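Local coordinates for protein fiber (Bovine adenovirus 4, PDB 4UE0) that forms the trimeric head domain of the viral fibre, the capsid spike that probably attaches the virus to a receptor on the host cell, at residues A[33-44]-A[109-120]; A[64-74]-A[85-93]. One frame throughout, in Å; residues are numbered along the deposited sequence. Where two conformers were deposited one is given.

Interaction 1: A[33-44]-A[109-120]; sequences RYIYILNCSQFM and IMVSAWTASITR
An antiparallel strand pair at the margin, within the subunit, of a four-stranded sheet of the fibre head joins 34-40 to the C-terminal strand 114-120, with W114 lying across C40 and L38. C40 CB sits over one face of the indole, 3.3 Å from W114 CE2, a CH-pi contact, and its sulfur stands obliquely beside the same ring. The indole reaches back over C40 because CG of W114 lies between the backbone N and the carbonyl carbon (chi1 54°); its far edge meets the L38 methyl CD2, 3.9 Å from W114 CH2. The residues Y34, Y36, L38, C40, W114, A116, I118 and R120 share one face of this sheet, which looks onto the second sheet of the head, so the indole also packs on V88 and I90. On this face too, Y36 OH rests 3.3 Å above the guanidinium plane of R120, with the tyrosine ring and that plane 81° apart. Eight backbone hydrogen bonds join the two strands. Past them, F43 and V111 form a single further bridge, V111 N to F43 O at 2.8 Å, and V111 CB lies over the phenyl face of F43. A water donates to both S41 O and S112 O, spanning the gap before that bridge. T119, on the opposite face, receives R33 NH1 at its OG1 at 2.8 Å, the hydroxyl 19° out of the guanidinium plane; T119 OG1 also bonds S41 of the third subunit.

Interaction 2: A[64-74]-A[85-93]; sequences FVMDSPFYASC and TYGVTISKK
F64 and K92 meet where the aliphatic chain of the lysine runs obliquely across the phenyl group: K92 CB stands over one ring face, 4.2 Å from the F64 ring centroid, a CH-pi contact. Segments 64-74 and 85-93 bring together the beta hairpin of strands 70-77 and 83-93, at the edge, within the subunit, of a four-stranded antiparallel sheet of the fibre head, and the loop, with F64, that leads into it. The F64 ring also turns its edge to the carbonyl O of I90, while the F64 and I90 side chains cross at about a right angle, F64 CZ 3.8 Å from I90 CG2. I90 CD1 in turn packs against F70 CB. P69 and T89 lie side by side, P69 CB 3.6 Å from T89 CG2. Six backbone hydrogen bonds pair F70 with I90, A72 with V88 and C74 with Y86. Y71, its CG anti to the backbone N (chi1 176°), swings its ring along the opposite strand, with T89 OG1 at the ring edge and Y71 OH 3.6 Å from G87 CA; the hydroxyl is hydrogen-bonded to T75 of the third subunit. On the face shared with A72 and V88, C74 SG stands oblique to the Y86 ring, 5.4 Å from its centroid, and touches V88 CG2 at 3.7 Å.

Overall arrangement
Interactions 1 and 2 lie in the two facing sheets of one head domain, their centres about 9 Å apart, and the hairpin of interaction 2 is nested in the chain between the two segments of interaction 1. They touch directly: F70 CE2 lies 3.5 Å from Y36 O, and F70 CD2 is 3.6 Å from I118 CD1. Farther along, V111 CG1 meets C74 SG at 3.4 Å and W114 CB approaches S73 O at 3.3 Å. Both contacts also help build the trimer. Q42 of interaction 1 hydrogen-bonds through its amide to P69 O and Y71 N of the second subunit, so the start of strand 70-77 in interaction 2 receives Q42 of the third subunit.

Interaction 1: A[33-44]-A[109-120]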
# COMPACT_ATOMS: atom_id res chain seq x y z
N ARG A 33 19.95 2.11 7.99
CA ARG A 33 19.52 1.12 7.02
C ARG A 33 19.49 1.72 5.60
O ARG A 33 19.49 2.95 5.45
CB ARG A 33 18.12 0.61 7.39
CG ARG A 33 17.04 1.69 7.43
CD ARG A 33 15.63 1.07 7.47
NE ARG A 33 14.55 2.05 7.60
CZ ARG A 33 13.25 1.80 7.40
NH1 ARG A 33 12.82 0.62 7.01
NH2 ARG A 33 12.36 2.79 7.57
N TYR A 34 19.47 0.86 4.58
CA TYR A 34 19.04 1.29 3.23
C TYR A 34 17.68 0.69 3.00
O TYR A 34 17.45 -0.46 3.32
CB TYR A 34 20.00 0.84 2.12
CG TYR A 34 21.21 1.70 1.98
CD1 TYR A 34 21.90 2.17 3.10
CD2 TYR A 34 21.69 2.05 0.73
CE1 TYR A 34 23.03 2.95 2.97
CE2 TYR A 34 22.81 2.84 0.58
CZ TYR A 34 23.48 3.29 1.71
OH TYR A 34 24.61 4.08 1.59
N ILE A 35 16.79 1.50 2.45
CA ILE A 35 15.47 1.04 2.03
C ILE A 35 15.43 1.01 0.49
O ILE A 35 15.83 1.98 -0.17
CB ILE A 35 14.34 1.94 2.53
CG1 ILE A 35 14.53 2.27 4.00
CG2 ILE A 35 13.01 1.26 2.31
CD1 ILE A 35 13.62 3.38 4.48
N TYR A 36 14.95 -0.11 -0.03
CA TYR A 36 14.80 -0.35 -1.47
C TYR A 36 13.31 -0.46 -1.73
O TYR A 36 12.65 -1.34 -1.20
CB TYR A 36 15.52 -1.63 -1.89
CG TYR A 36 16.99 -1.56 -1.60
CD1 TYR A 36 17.83 -0.96 -2.50
CD2 TYR A 36 17.51 -2.04 -0.41
CE1 TYR A 36 19.19 -0.83 -2.25
CE2 TYR A 36 18.88 -1.93 -0.15
CZ TYR A 36 19.71 -1.33 -1.07
OH TYR A 36 21.04 -1.21 -0.83
N ILE A 37 12.79 0.47 -2.54
CA ILE A 37 11.35 0.57 -2.81
C ILE A 37 11.12 0.30 -4.29
O ILE A 37 11.80 0.87 -5.15
CB ILE A 37 10.81 1.96 -2.41
CG1 ILE A 37 10.86 2.12 -0.89
CG2 ILE A 37 9.38 2.16 -2.90
CD1 ILE A 37 10.86 3.55 -0.42
N LEU A 38 10.13 -0.55 -4.57
CA LEU A 38 9.67 -0.80 -5.92
C LEU A 38 8.17 -0.59 -5.95
O LEU A 38 7.45 -1.20 -5.15
CB LEU A 38 9.98 -2.23 -6.37
CG LEU A 38 9.56 -2.60 -7.79
CD1 LEU A 38 10.24 -1.74 -8.84
CD2 LEU A 38 9.85 -4.07 -8.07
N ASN A 39 7.68 0.24 -6.86
CA ASN A 39 6.27 0.31 -7.02
C ASN A 39 5.81 0.26 -8.43
O ASN A 39 6.57 0.35 -9.37
CB ASN A 39 5.74 1.49 -6.31
CG ASN A 39 6.33 2.75 -6.78
OD1 ASN A 39 6.56 2.95 -7.99
ND2 ASN A 39 6.63 3.62 -5.83
N CYS A 40 4.52 0.05 -8.55
CA CYS A 40 3.88 -0.11 -9.84
C CYS A 40 2.54 0.57 -9.81
O CYS A 40 1.77 0.39 -8.88
CB CYS A 40 3.71 -1.60 -10.10
SG CYS A 40 3.24 -2.06 -11.78
N SER A 41 2.26 1.35 -10.85
CA SER A 41 0.93 1.93 -10.99
C SER A 41 -0.10 0.88 -11.36
O SER A 41 0.26 -0.23 -11.79
CB SER A 41 0.94 3.06 -12.03
OG SER A 41 1.69 4.18 -11.59
N GLN A 42 -1.39 1.19 -11.20
CA GLN A 42 -2.41 0.30 -11.71
C GLN A 42 -2.19 0.03 -13.21
O GLN A 42 -1.65 0.85 -13.94
CB GLN A 42 -3.80 0.86 -11.45
CG GLN A 42 -4.12 2.13 -12.21
CD GLN A 42 -5.44 2.70 -11.78
OE1 GLN A 42 -5.68 2.94 -10.59
NE2 GLN A 42 -6.34 2.90 -12.72
N PHE A 43 -2.62 -1.15 -13.63
CA PHE A 43 -2.49 -1.51 -15.03
C PHE A 43 -3.59 -2.47 -15.41
O PHE A 43 -4.20 -3.13 -14.56
CB PHE A 43 -1.12 -2.11 -15.34
CG PHE A 43 -0.87 -3.45 -14.70
CD1 PHE A 43 -0.47 -3.52 -13.37
CD2 PHE A 43 -1.04 -4.62 -15.39
CE1 PHE A 43 -0.25 -4.74 -12.75
CE2 PHE A 43 -0.83 -5.85 -14.78
CZ PHE A 43 -0.44 -5.90 -13.46
N MET A 44 -3.82 -2.58 -16.71
CA MET A 44 -4.89 -3.41 -17.24
C MET A 44 -4.29 -4.47 -18.17
O MET A 44 -3.99 -4.21 -19.35
CB MET A 44 -5.99 -2.67 -17.98
CG MET A 44 -7.11 -3.62 -18.35
SD MET A 44 -8.42 -2.77 -19.22
CE MET A 44 -9.33 -2.09 -17.83
N ILE A 109 -9.40 -6.33 -16.76
CA ILE A 109 -9.82 -5.79 -15.49
C ILE A 109 -8.61 -5.11 -14.86
O ILE A 109 -7.51 -5.67 -14.83
CB ILE A 109 -10.36 -6.91 -14.56
CG1 ILE A 109 -11.61 -7.53 -15.16
CG2 ILE A 109 -10.60 -6.34 -13.16
CD1 ILE A 109 -12.21 -8.62 -14.31
N MET A 110 -8.80 -3.92 -14.32
CA MET A 110 -7.71 -3.19 -13.73
C MET A 110 -7.11 -3.92 -12.52
O MET A 110 -7.83 -4.47 -11.71
CB MET A 110 -8.18 -1.80 -13.28
CG MET A 110 -7.05 -0.83 -13.04
SD MET A 110 -6.16 -0.28 -14.53
CE MET A 110 -7.44 0.71 -15.29
N VAL A 111 -5.79 -3.87 -12.41
CA VAL A 111 -5.03 -4.40 -11.27
C VAL A 111 -4.61 -3.19 -10.45
O VAL A 111 -4.10 -2.21 -11.01
CB VAL A 111 -3.80 -5.17 -11.73
CG1 VAL A 111 -2.98 -5.67 -10.56
CG2 VAL A 111 -4.18 -6.35 -12.62
N SER A 112 -4.81 -3.26 -9.13
CA SER A 112 -4.43 -2.14 -8.27
C SER A 112 -2.91 -1.91 -8.24
O SER A 112 -2.12 -2.83 -8.40
CB SER A 112 -4.94 -2.36 -6.86
OG SER A 112 -4.50 -3.59 -6.32
N ALA A 113 -2.52 -0.65 -8.02
CA ALA A 113 -1.15 -0.29 -7.79
C ALA A 113 -0.62 -1.00 -6.54
O ALA A 113 -1.34 -1.26 -5.58
CB ALA A 113 -1.04 1.20 -7.60
N TRP A 114 0.68 -1.25 -6.53
CA TRP A 114 1.32 -1.91 -5.40
C TRP A 114 2.67 -1.32 -5.15
O TRP A 114 3.29 -0.71 -6.01
CB TRP A 114 1.42 -3.43 -5.62
CG TRP A 114 2.07 -3.87 -6.90
CD1 TRP A 114 1.44 -4.24 -8.03
CD2 TRP A 114 3.48 -4.04 -7.15
NE1 TRP A 114 2.34 -4.64 -8.97
CE2 TRP A 114 3.60 -4.49 -8.46
CE3 TRP A 114 4.64 -3.82 -6.40
CZ2 TRP A 114 4.85 -4.71 -9.06
CZ3 TRP A 114 5.86 -4.00 -7.00
CH2 TRP A 114 5.95 -4.45 -8.31
N THR A 115 3.14 -1.56 -3.94
CA THR A 115 4.46 -1.14 -3.53
C THR A 115 5.11 -2.23 -2.68
O THR A 115 4.47 -2.78 -1.81
CB THR A 115 4.45 0.14 -2.63
OG1 THR A 115 3.90 1.25 -3.35
CG2 THR A 115 5.89 0.49 -2.17
N ALA A 116 6.39 -2.46 -2.92
CA ALA A 116 7.21 -3.38 -2.15
C ALA A 116 8.35 -2.62 -1.51
O ALA A 116 8.86 -1.64 -2.08
CB ALA A 116 7.78 -4.48 -3.04
N SER A 117 8.82 -3.07 -0.35
CA SER A 117 9.92 -2.42 0.35
C SER A 117 10.78 -3.46 1.04
O SER A 117 10.25 -4.31 1.78
CB SER A 117 9.36 -1.48 1.47
OG SER A 117 10.41 -0.97 2.29
N ILE A 118 12.09 -3.37 0.80
CA ILE A 118 13.09 -4.18 1.49
C ILE A 118 14.02 -3.24 2.24
O ILE A 118 14.49 -2.26 1.68
CB ILE A 118 13.88 -5.04 0.50
CG1 ILE A 118 13.04 -6.19 -0.01
CG2 ILE A 118 15.13 -5.61 1.16
CD1 ILE A 118 13.66 -7.00 -1.12
N THR A 119 14.30 -3.58 3.50
CA THR A 119 15.37 -2.91 4.24
C THR A 119 16.61 -3.79 4.35
O THR A 119 16.51 -4.97 4.69
CB THR A 119 14.89 -2.58 5.66
OG1 THR A 119 13.92 -1.55 5.57
CG2 THR A 119 16.05 -2.15 6.56
N ARG A 120 17.77 -3.21 4.06
CA ARG A 120 19.08 -3.83 4.36
C ARG A 120 19.73 -3.04 5.48
O ARG A 120 19.85 -1.81 5.40
CB ARG A 120 19.96 -3.82 3.12
CG ARG A 120 21.44 -4.08 3.41
CD ARG A 120 22.34 -3.96 2.18
NE ARG A 120 22.79 -2.59 1.92
CZ ARG A 120 23.77 -2.27 1.08
NH1 ARG A 120 24.43 -3.21 0.40
NH2 ARG A 120 24.10 -0.99 0.92
O HOH W 1 -0.06 -2.86 -10.34
O HOH W 2 -4.13 2.40 -8.35

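Interaction 2: A[64-74]-A[85-93]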
# COMPACT_ATOMS: atom_id res chain seq x y z
N PHE A 64 18.08 -4.30 -6.71
CA PHE A 64 18.12 -5.75 -6.48
C PHE A 64 19.46 -6.14 -5.87
O PHE A 64 20.29 -6.77 -6.50
CB PHE A 64 17.82 -6.55 -7.77
CG PHE A 64 16.39 -6.39 -8.25
CD1 PHE A 64 16.04 -5.29 -9.02
CD2 PHE A 64 15.39 -7.32 -7.92
CE1 PHE A 64 14.76 -5.12 -9.47
CE2 PHE A 64 14.09 -7.13 -8.38
CZ PHE A 64 13.78 -6.02 -9.14
N VAL A 65 19.64 -5.74 -4.62
CA VAL A 65 20.88 -5.94 -3.90
C VAL A 65 20.79 -7.18 -3.03
O VAL A 65 21.79 -7.86 -2.81
CB VAL A 65 21.17 -4.71 -3.00
CG1 VAL A 65 22.25 -5.00 -1.96
CG2 VAL A 65 21.57 -3.53 -3.87
N MET A 66 19.60 -7.46 -2.51
CA MET A 66 19.43 -8.57 -1.59
C MET A 66 19.13 -9.85 -2.36
O MET A 66 18.64 -9.81 -3.52
CB MET A 66 18.29 -8.27 -0.59
CG MET A 66 18.48 -6.99 0.23
SD MET A 66 20.02 -6.88 1.19
CE MET A 66 19.60 -7.80 2.68
N ASP A 67 19.39 -10.98 -1.72
CA ASP A 67 19.03 -12.28 -2.29
C ASP A 67 17.51 -12.50 -2.36
O ASP A 67 17.01 -13.12 -3.30
CB ASP A 67 19.72 -13.42 -1.52
CG ASP A 67 21.20 -13.52 -1.83
OD1 ASP A 67 21.74 -12.62 -2.53
OD2 ASP A 67 21.83 -14.51 -1.38
N SER A 68 16.75 -11.98 -1.38
CA SER A 68 15.29 -12.18 -1.38
C SER A 68 14.63 -11.36 -2.48
O SER A 68 14.95 -10.17 -2.67
CB SER A 68 14.66 -11.80 -0.02
OG SER A 68 14.78 -12.88 0.89
N PRO A 69 13.66 -11.96 -3.19
CA PRO A 69 12.83 -11.17 -4.09
C PRO A 69 11.96 -10.19 -3.31
O PRO A 69 11.67 -10.42 -2.12
CB PRO A 69 11.97 -12.21 -4.80
CG PRO A 69 12.47 -13.53 -4.44
CD PRO A 69 13.25 -13.38 -3.17
N PHE A 70 11.52 -9.15 -3.99
CA PHE A 70 10.48 -8.30 -3.45
C PHE A 70 9.15 -9.07 -3.46
O PHE A 70 8.87 -9.81 -4.40
CB PHE A 70 10.33 -7.04 -4.28
CG PHE A 70 11.51 -6.12 -4.23
CD1 PHE A 70 12.55 -6.21 -5.14
CD2 PHE A 70 11.55 -5.09 -3.30
CE1 PHE A 70 13.62 -5.34 -5.07
CE2 PHE A 70 12.62 -4.21 -3.26
CZ PHE A 70 13.65 -4.34 -4.14
N TYR A 71 8.35 -8.85 -2.40
CA TYR A 71 7.03 -9.47 -2.32
C TYR A 71 6.01 -8.40 -1.95
O TYR A 71 6.12 -7.72 -0.94
CB TYR A 71 7.00 -10.64 -1.28
CG TYR A 71 5.61 -11.18 -1.13
CD1 TYR A 71 4.99 -11.90 -2.17
CD2 TYR A 71 4.85 -10.86 -0.04
CE1 TYR A 71 3.68 -12.27 -2.11
CE2 TYR A 71 3.52 -11.24 0.05
CZ TYR A 71 2.91 -11.91 -1.01
OH TYR A 71 1.58 -12.24 -0.98
N ALA A 72 4.96 -8.29 -2.77
CA ALA A 72 3.85 -7.37 -2.55
C ALA A 72 2.55 -8.06 -2.90
O ALA A 72 2.54 -9.25 -3.25
CB ALA A 72 4.04 -6.10 -3.37
N SER A 73 1.42 -7.37 -2.80
CA SER A 73 0.15 -7.90 -3.25
C SER A 73 -0.62 -6.85 -4.02
O SER A 73 -0.36 -5.65 -3.91
CB SER A 73 -0.71 -8.44 -2.11
OG SER A 73 -1.20 -7.37 -1.33
N CYS A 74 -1.55 -7.32 -4.82
CA CYS A 74 -2.46 -6.48 -5.57
C CYS A 74 -3.78 -7.17 -5.70
O CYS A 74 -3.92 -8.34 -5.30
CB CYS A 74 -1.85 -6.11 -6.93
SG CYS A 74 -1.64 -7.49 -8.04
N THR A 85 -7.17 -11.37 -4.64
CA THR A 85 -5.87 -10.87 -4.20
C THR A 85 -4.77 -11.76 -4.79
O THR A 85 -4.87 -12.98 -4.76
CB THR A 85 -5.79 -10.84 -2.68
OG1 THR A 85 -6.85 -10.03 -2.18
CG2 THR A 85 -4.48 -10.25 -2.21
N TYR A 86 -3.75 -11.12 -5.35
CA TYR A 86 -2.59 -11.78 -5.94
C TYR A 86 -1.33 -11.43 -5.21
O TYR A 86 -1.12 -10.25 -4.88
CB TYR A 86 -2.41 -11.38 -7.40
CG TYR A 86 -3.63 -11.60 -8.25
CD1 TYR A 86 -4.58 -10.59 -8.38
CD2 TYR A 86 -3.85 -12.78 -8.94
CE1 TYR A 86 -5.69 -10.73 -9.16
CE2 TYR A 86 -4.99 -12.95 -9.73
CZ TYR A 86 -5.89 -11.92 -9.85
OH TYR A 86 -7.03 -12.10 -10.63
N GLY A 87 -0.50 -12.43 -4.97
CA GLY A 87 0.85 -12.19 -4.54
C GLY A 87 1.72 -11.80 -5.73
O GLY A 87 1.53 -12.34 -6.83
N VAL A 88 2.63 -10.86 -5.52
CA VAL A 88 3.51 -10.34 -6.57
C VAL A 88 4.95 -10.52 -6.09
O VAL A 88 5.33 -9.98 -5.07
CB VAL A 88 3.25 -8.86 -6.84
CG1 VAL A 88 4.05 -8.44 -8.07
CG2 VAL A 88 1.77 -8.56 -7.03
N THR A 89 5.70 -11.36 -6.80
CA THR A 89 7.10 -11.63 -6.45
C THR A 89 7.97 -11.10 -7.57
O THR A 89 7.78 -11.51 -8.72
CB THR A 89 7.30 -13.15 -6.25
OG1 THR A 89 6.43 -13.62 -5.19
CG2 THR A 89 8.75 -13.44 -5.86
N ILE A 90 8.88 -10.21 -7.24
CA ILE A 90 9.71 -9.55 -8.23
C ILE A 90 11.17 -9.89 -7.97
O ILE A 90 11.71 -9.64 -6.91
CB ILE A 90 9.54 -8.04 -8.25
CG1 ILE A 90 8.07 -7.62 -8.22
CG2 ILE A 90 10.24 -7.49 -9.49
CD1 ILE A 90 7.48 -7.35 -6.84
N SER A 91 11.75 -10.55 -8.96
CA SER A 91 13.10 -11.13 -8.88
C SER A 91 13.93 -10.71 -10.11
O SER A 91 13.37 -10.25 -11.10
CB SER A 91 12.98 -12.66 -8.80
OG SER A 91 12.30 -13.23 -9.89
N LYS A 92 15.24 -10.87 -10.00
CA LYS A 92 16.15 -10.58 -11.09
C LYS A 92 17.09 -11.76 -11.30
O LYS A 92 17.60 -12.35 -10.33
CB LYS A 92 16.94 -9.32 -10.78
CG LYS A 92 17.85 -8.88 -11.90
CD LYS A 92 18.42 -7.49 -11.67
CE LYS A 92 19.65 -7.53 -10.80
NZ LYS A 92 20.81 -8.16 -11.51
N LYS A 93 17.29 -12.12 -12.56
CA LYS A 93 18.35 -13.04 -12.96
C LYS A 93 19.07 -12.36 -14.13
O LYS A 93 18.45 -12.07 -15.15
CB LYS A 93 17.81 -14.41 -13.35
CG LYS A 93 18.94 -15.36 -13.71
CD LYS A 93 18.51 -16.76 -14.12
CE LYS A 93 19.74 -17.64 -14.37
NZ LYS A 93 19.52 -18.91 -15.14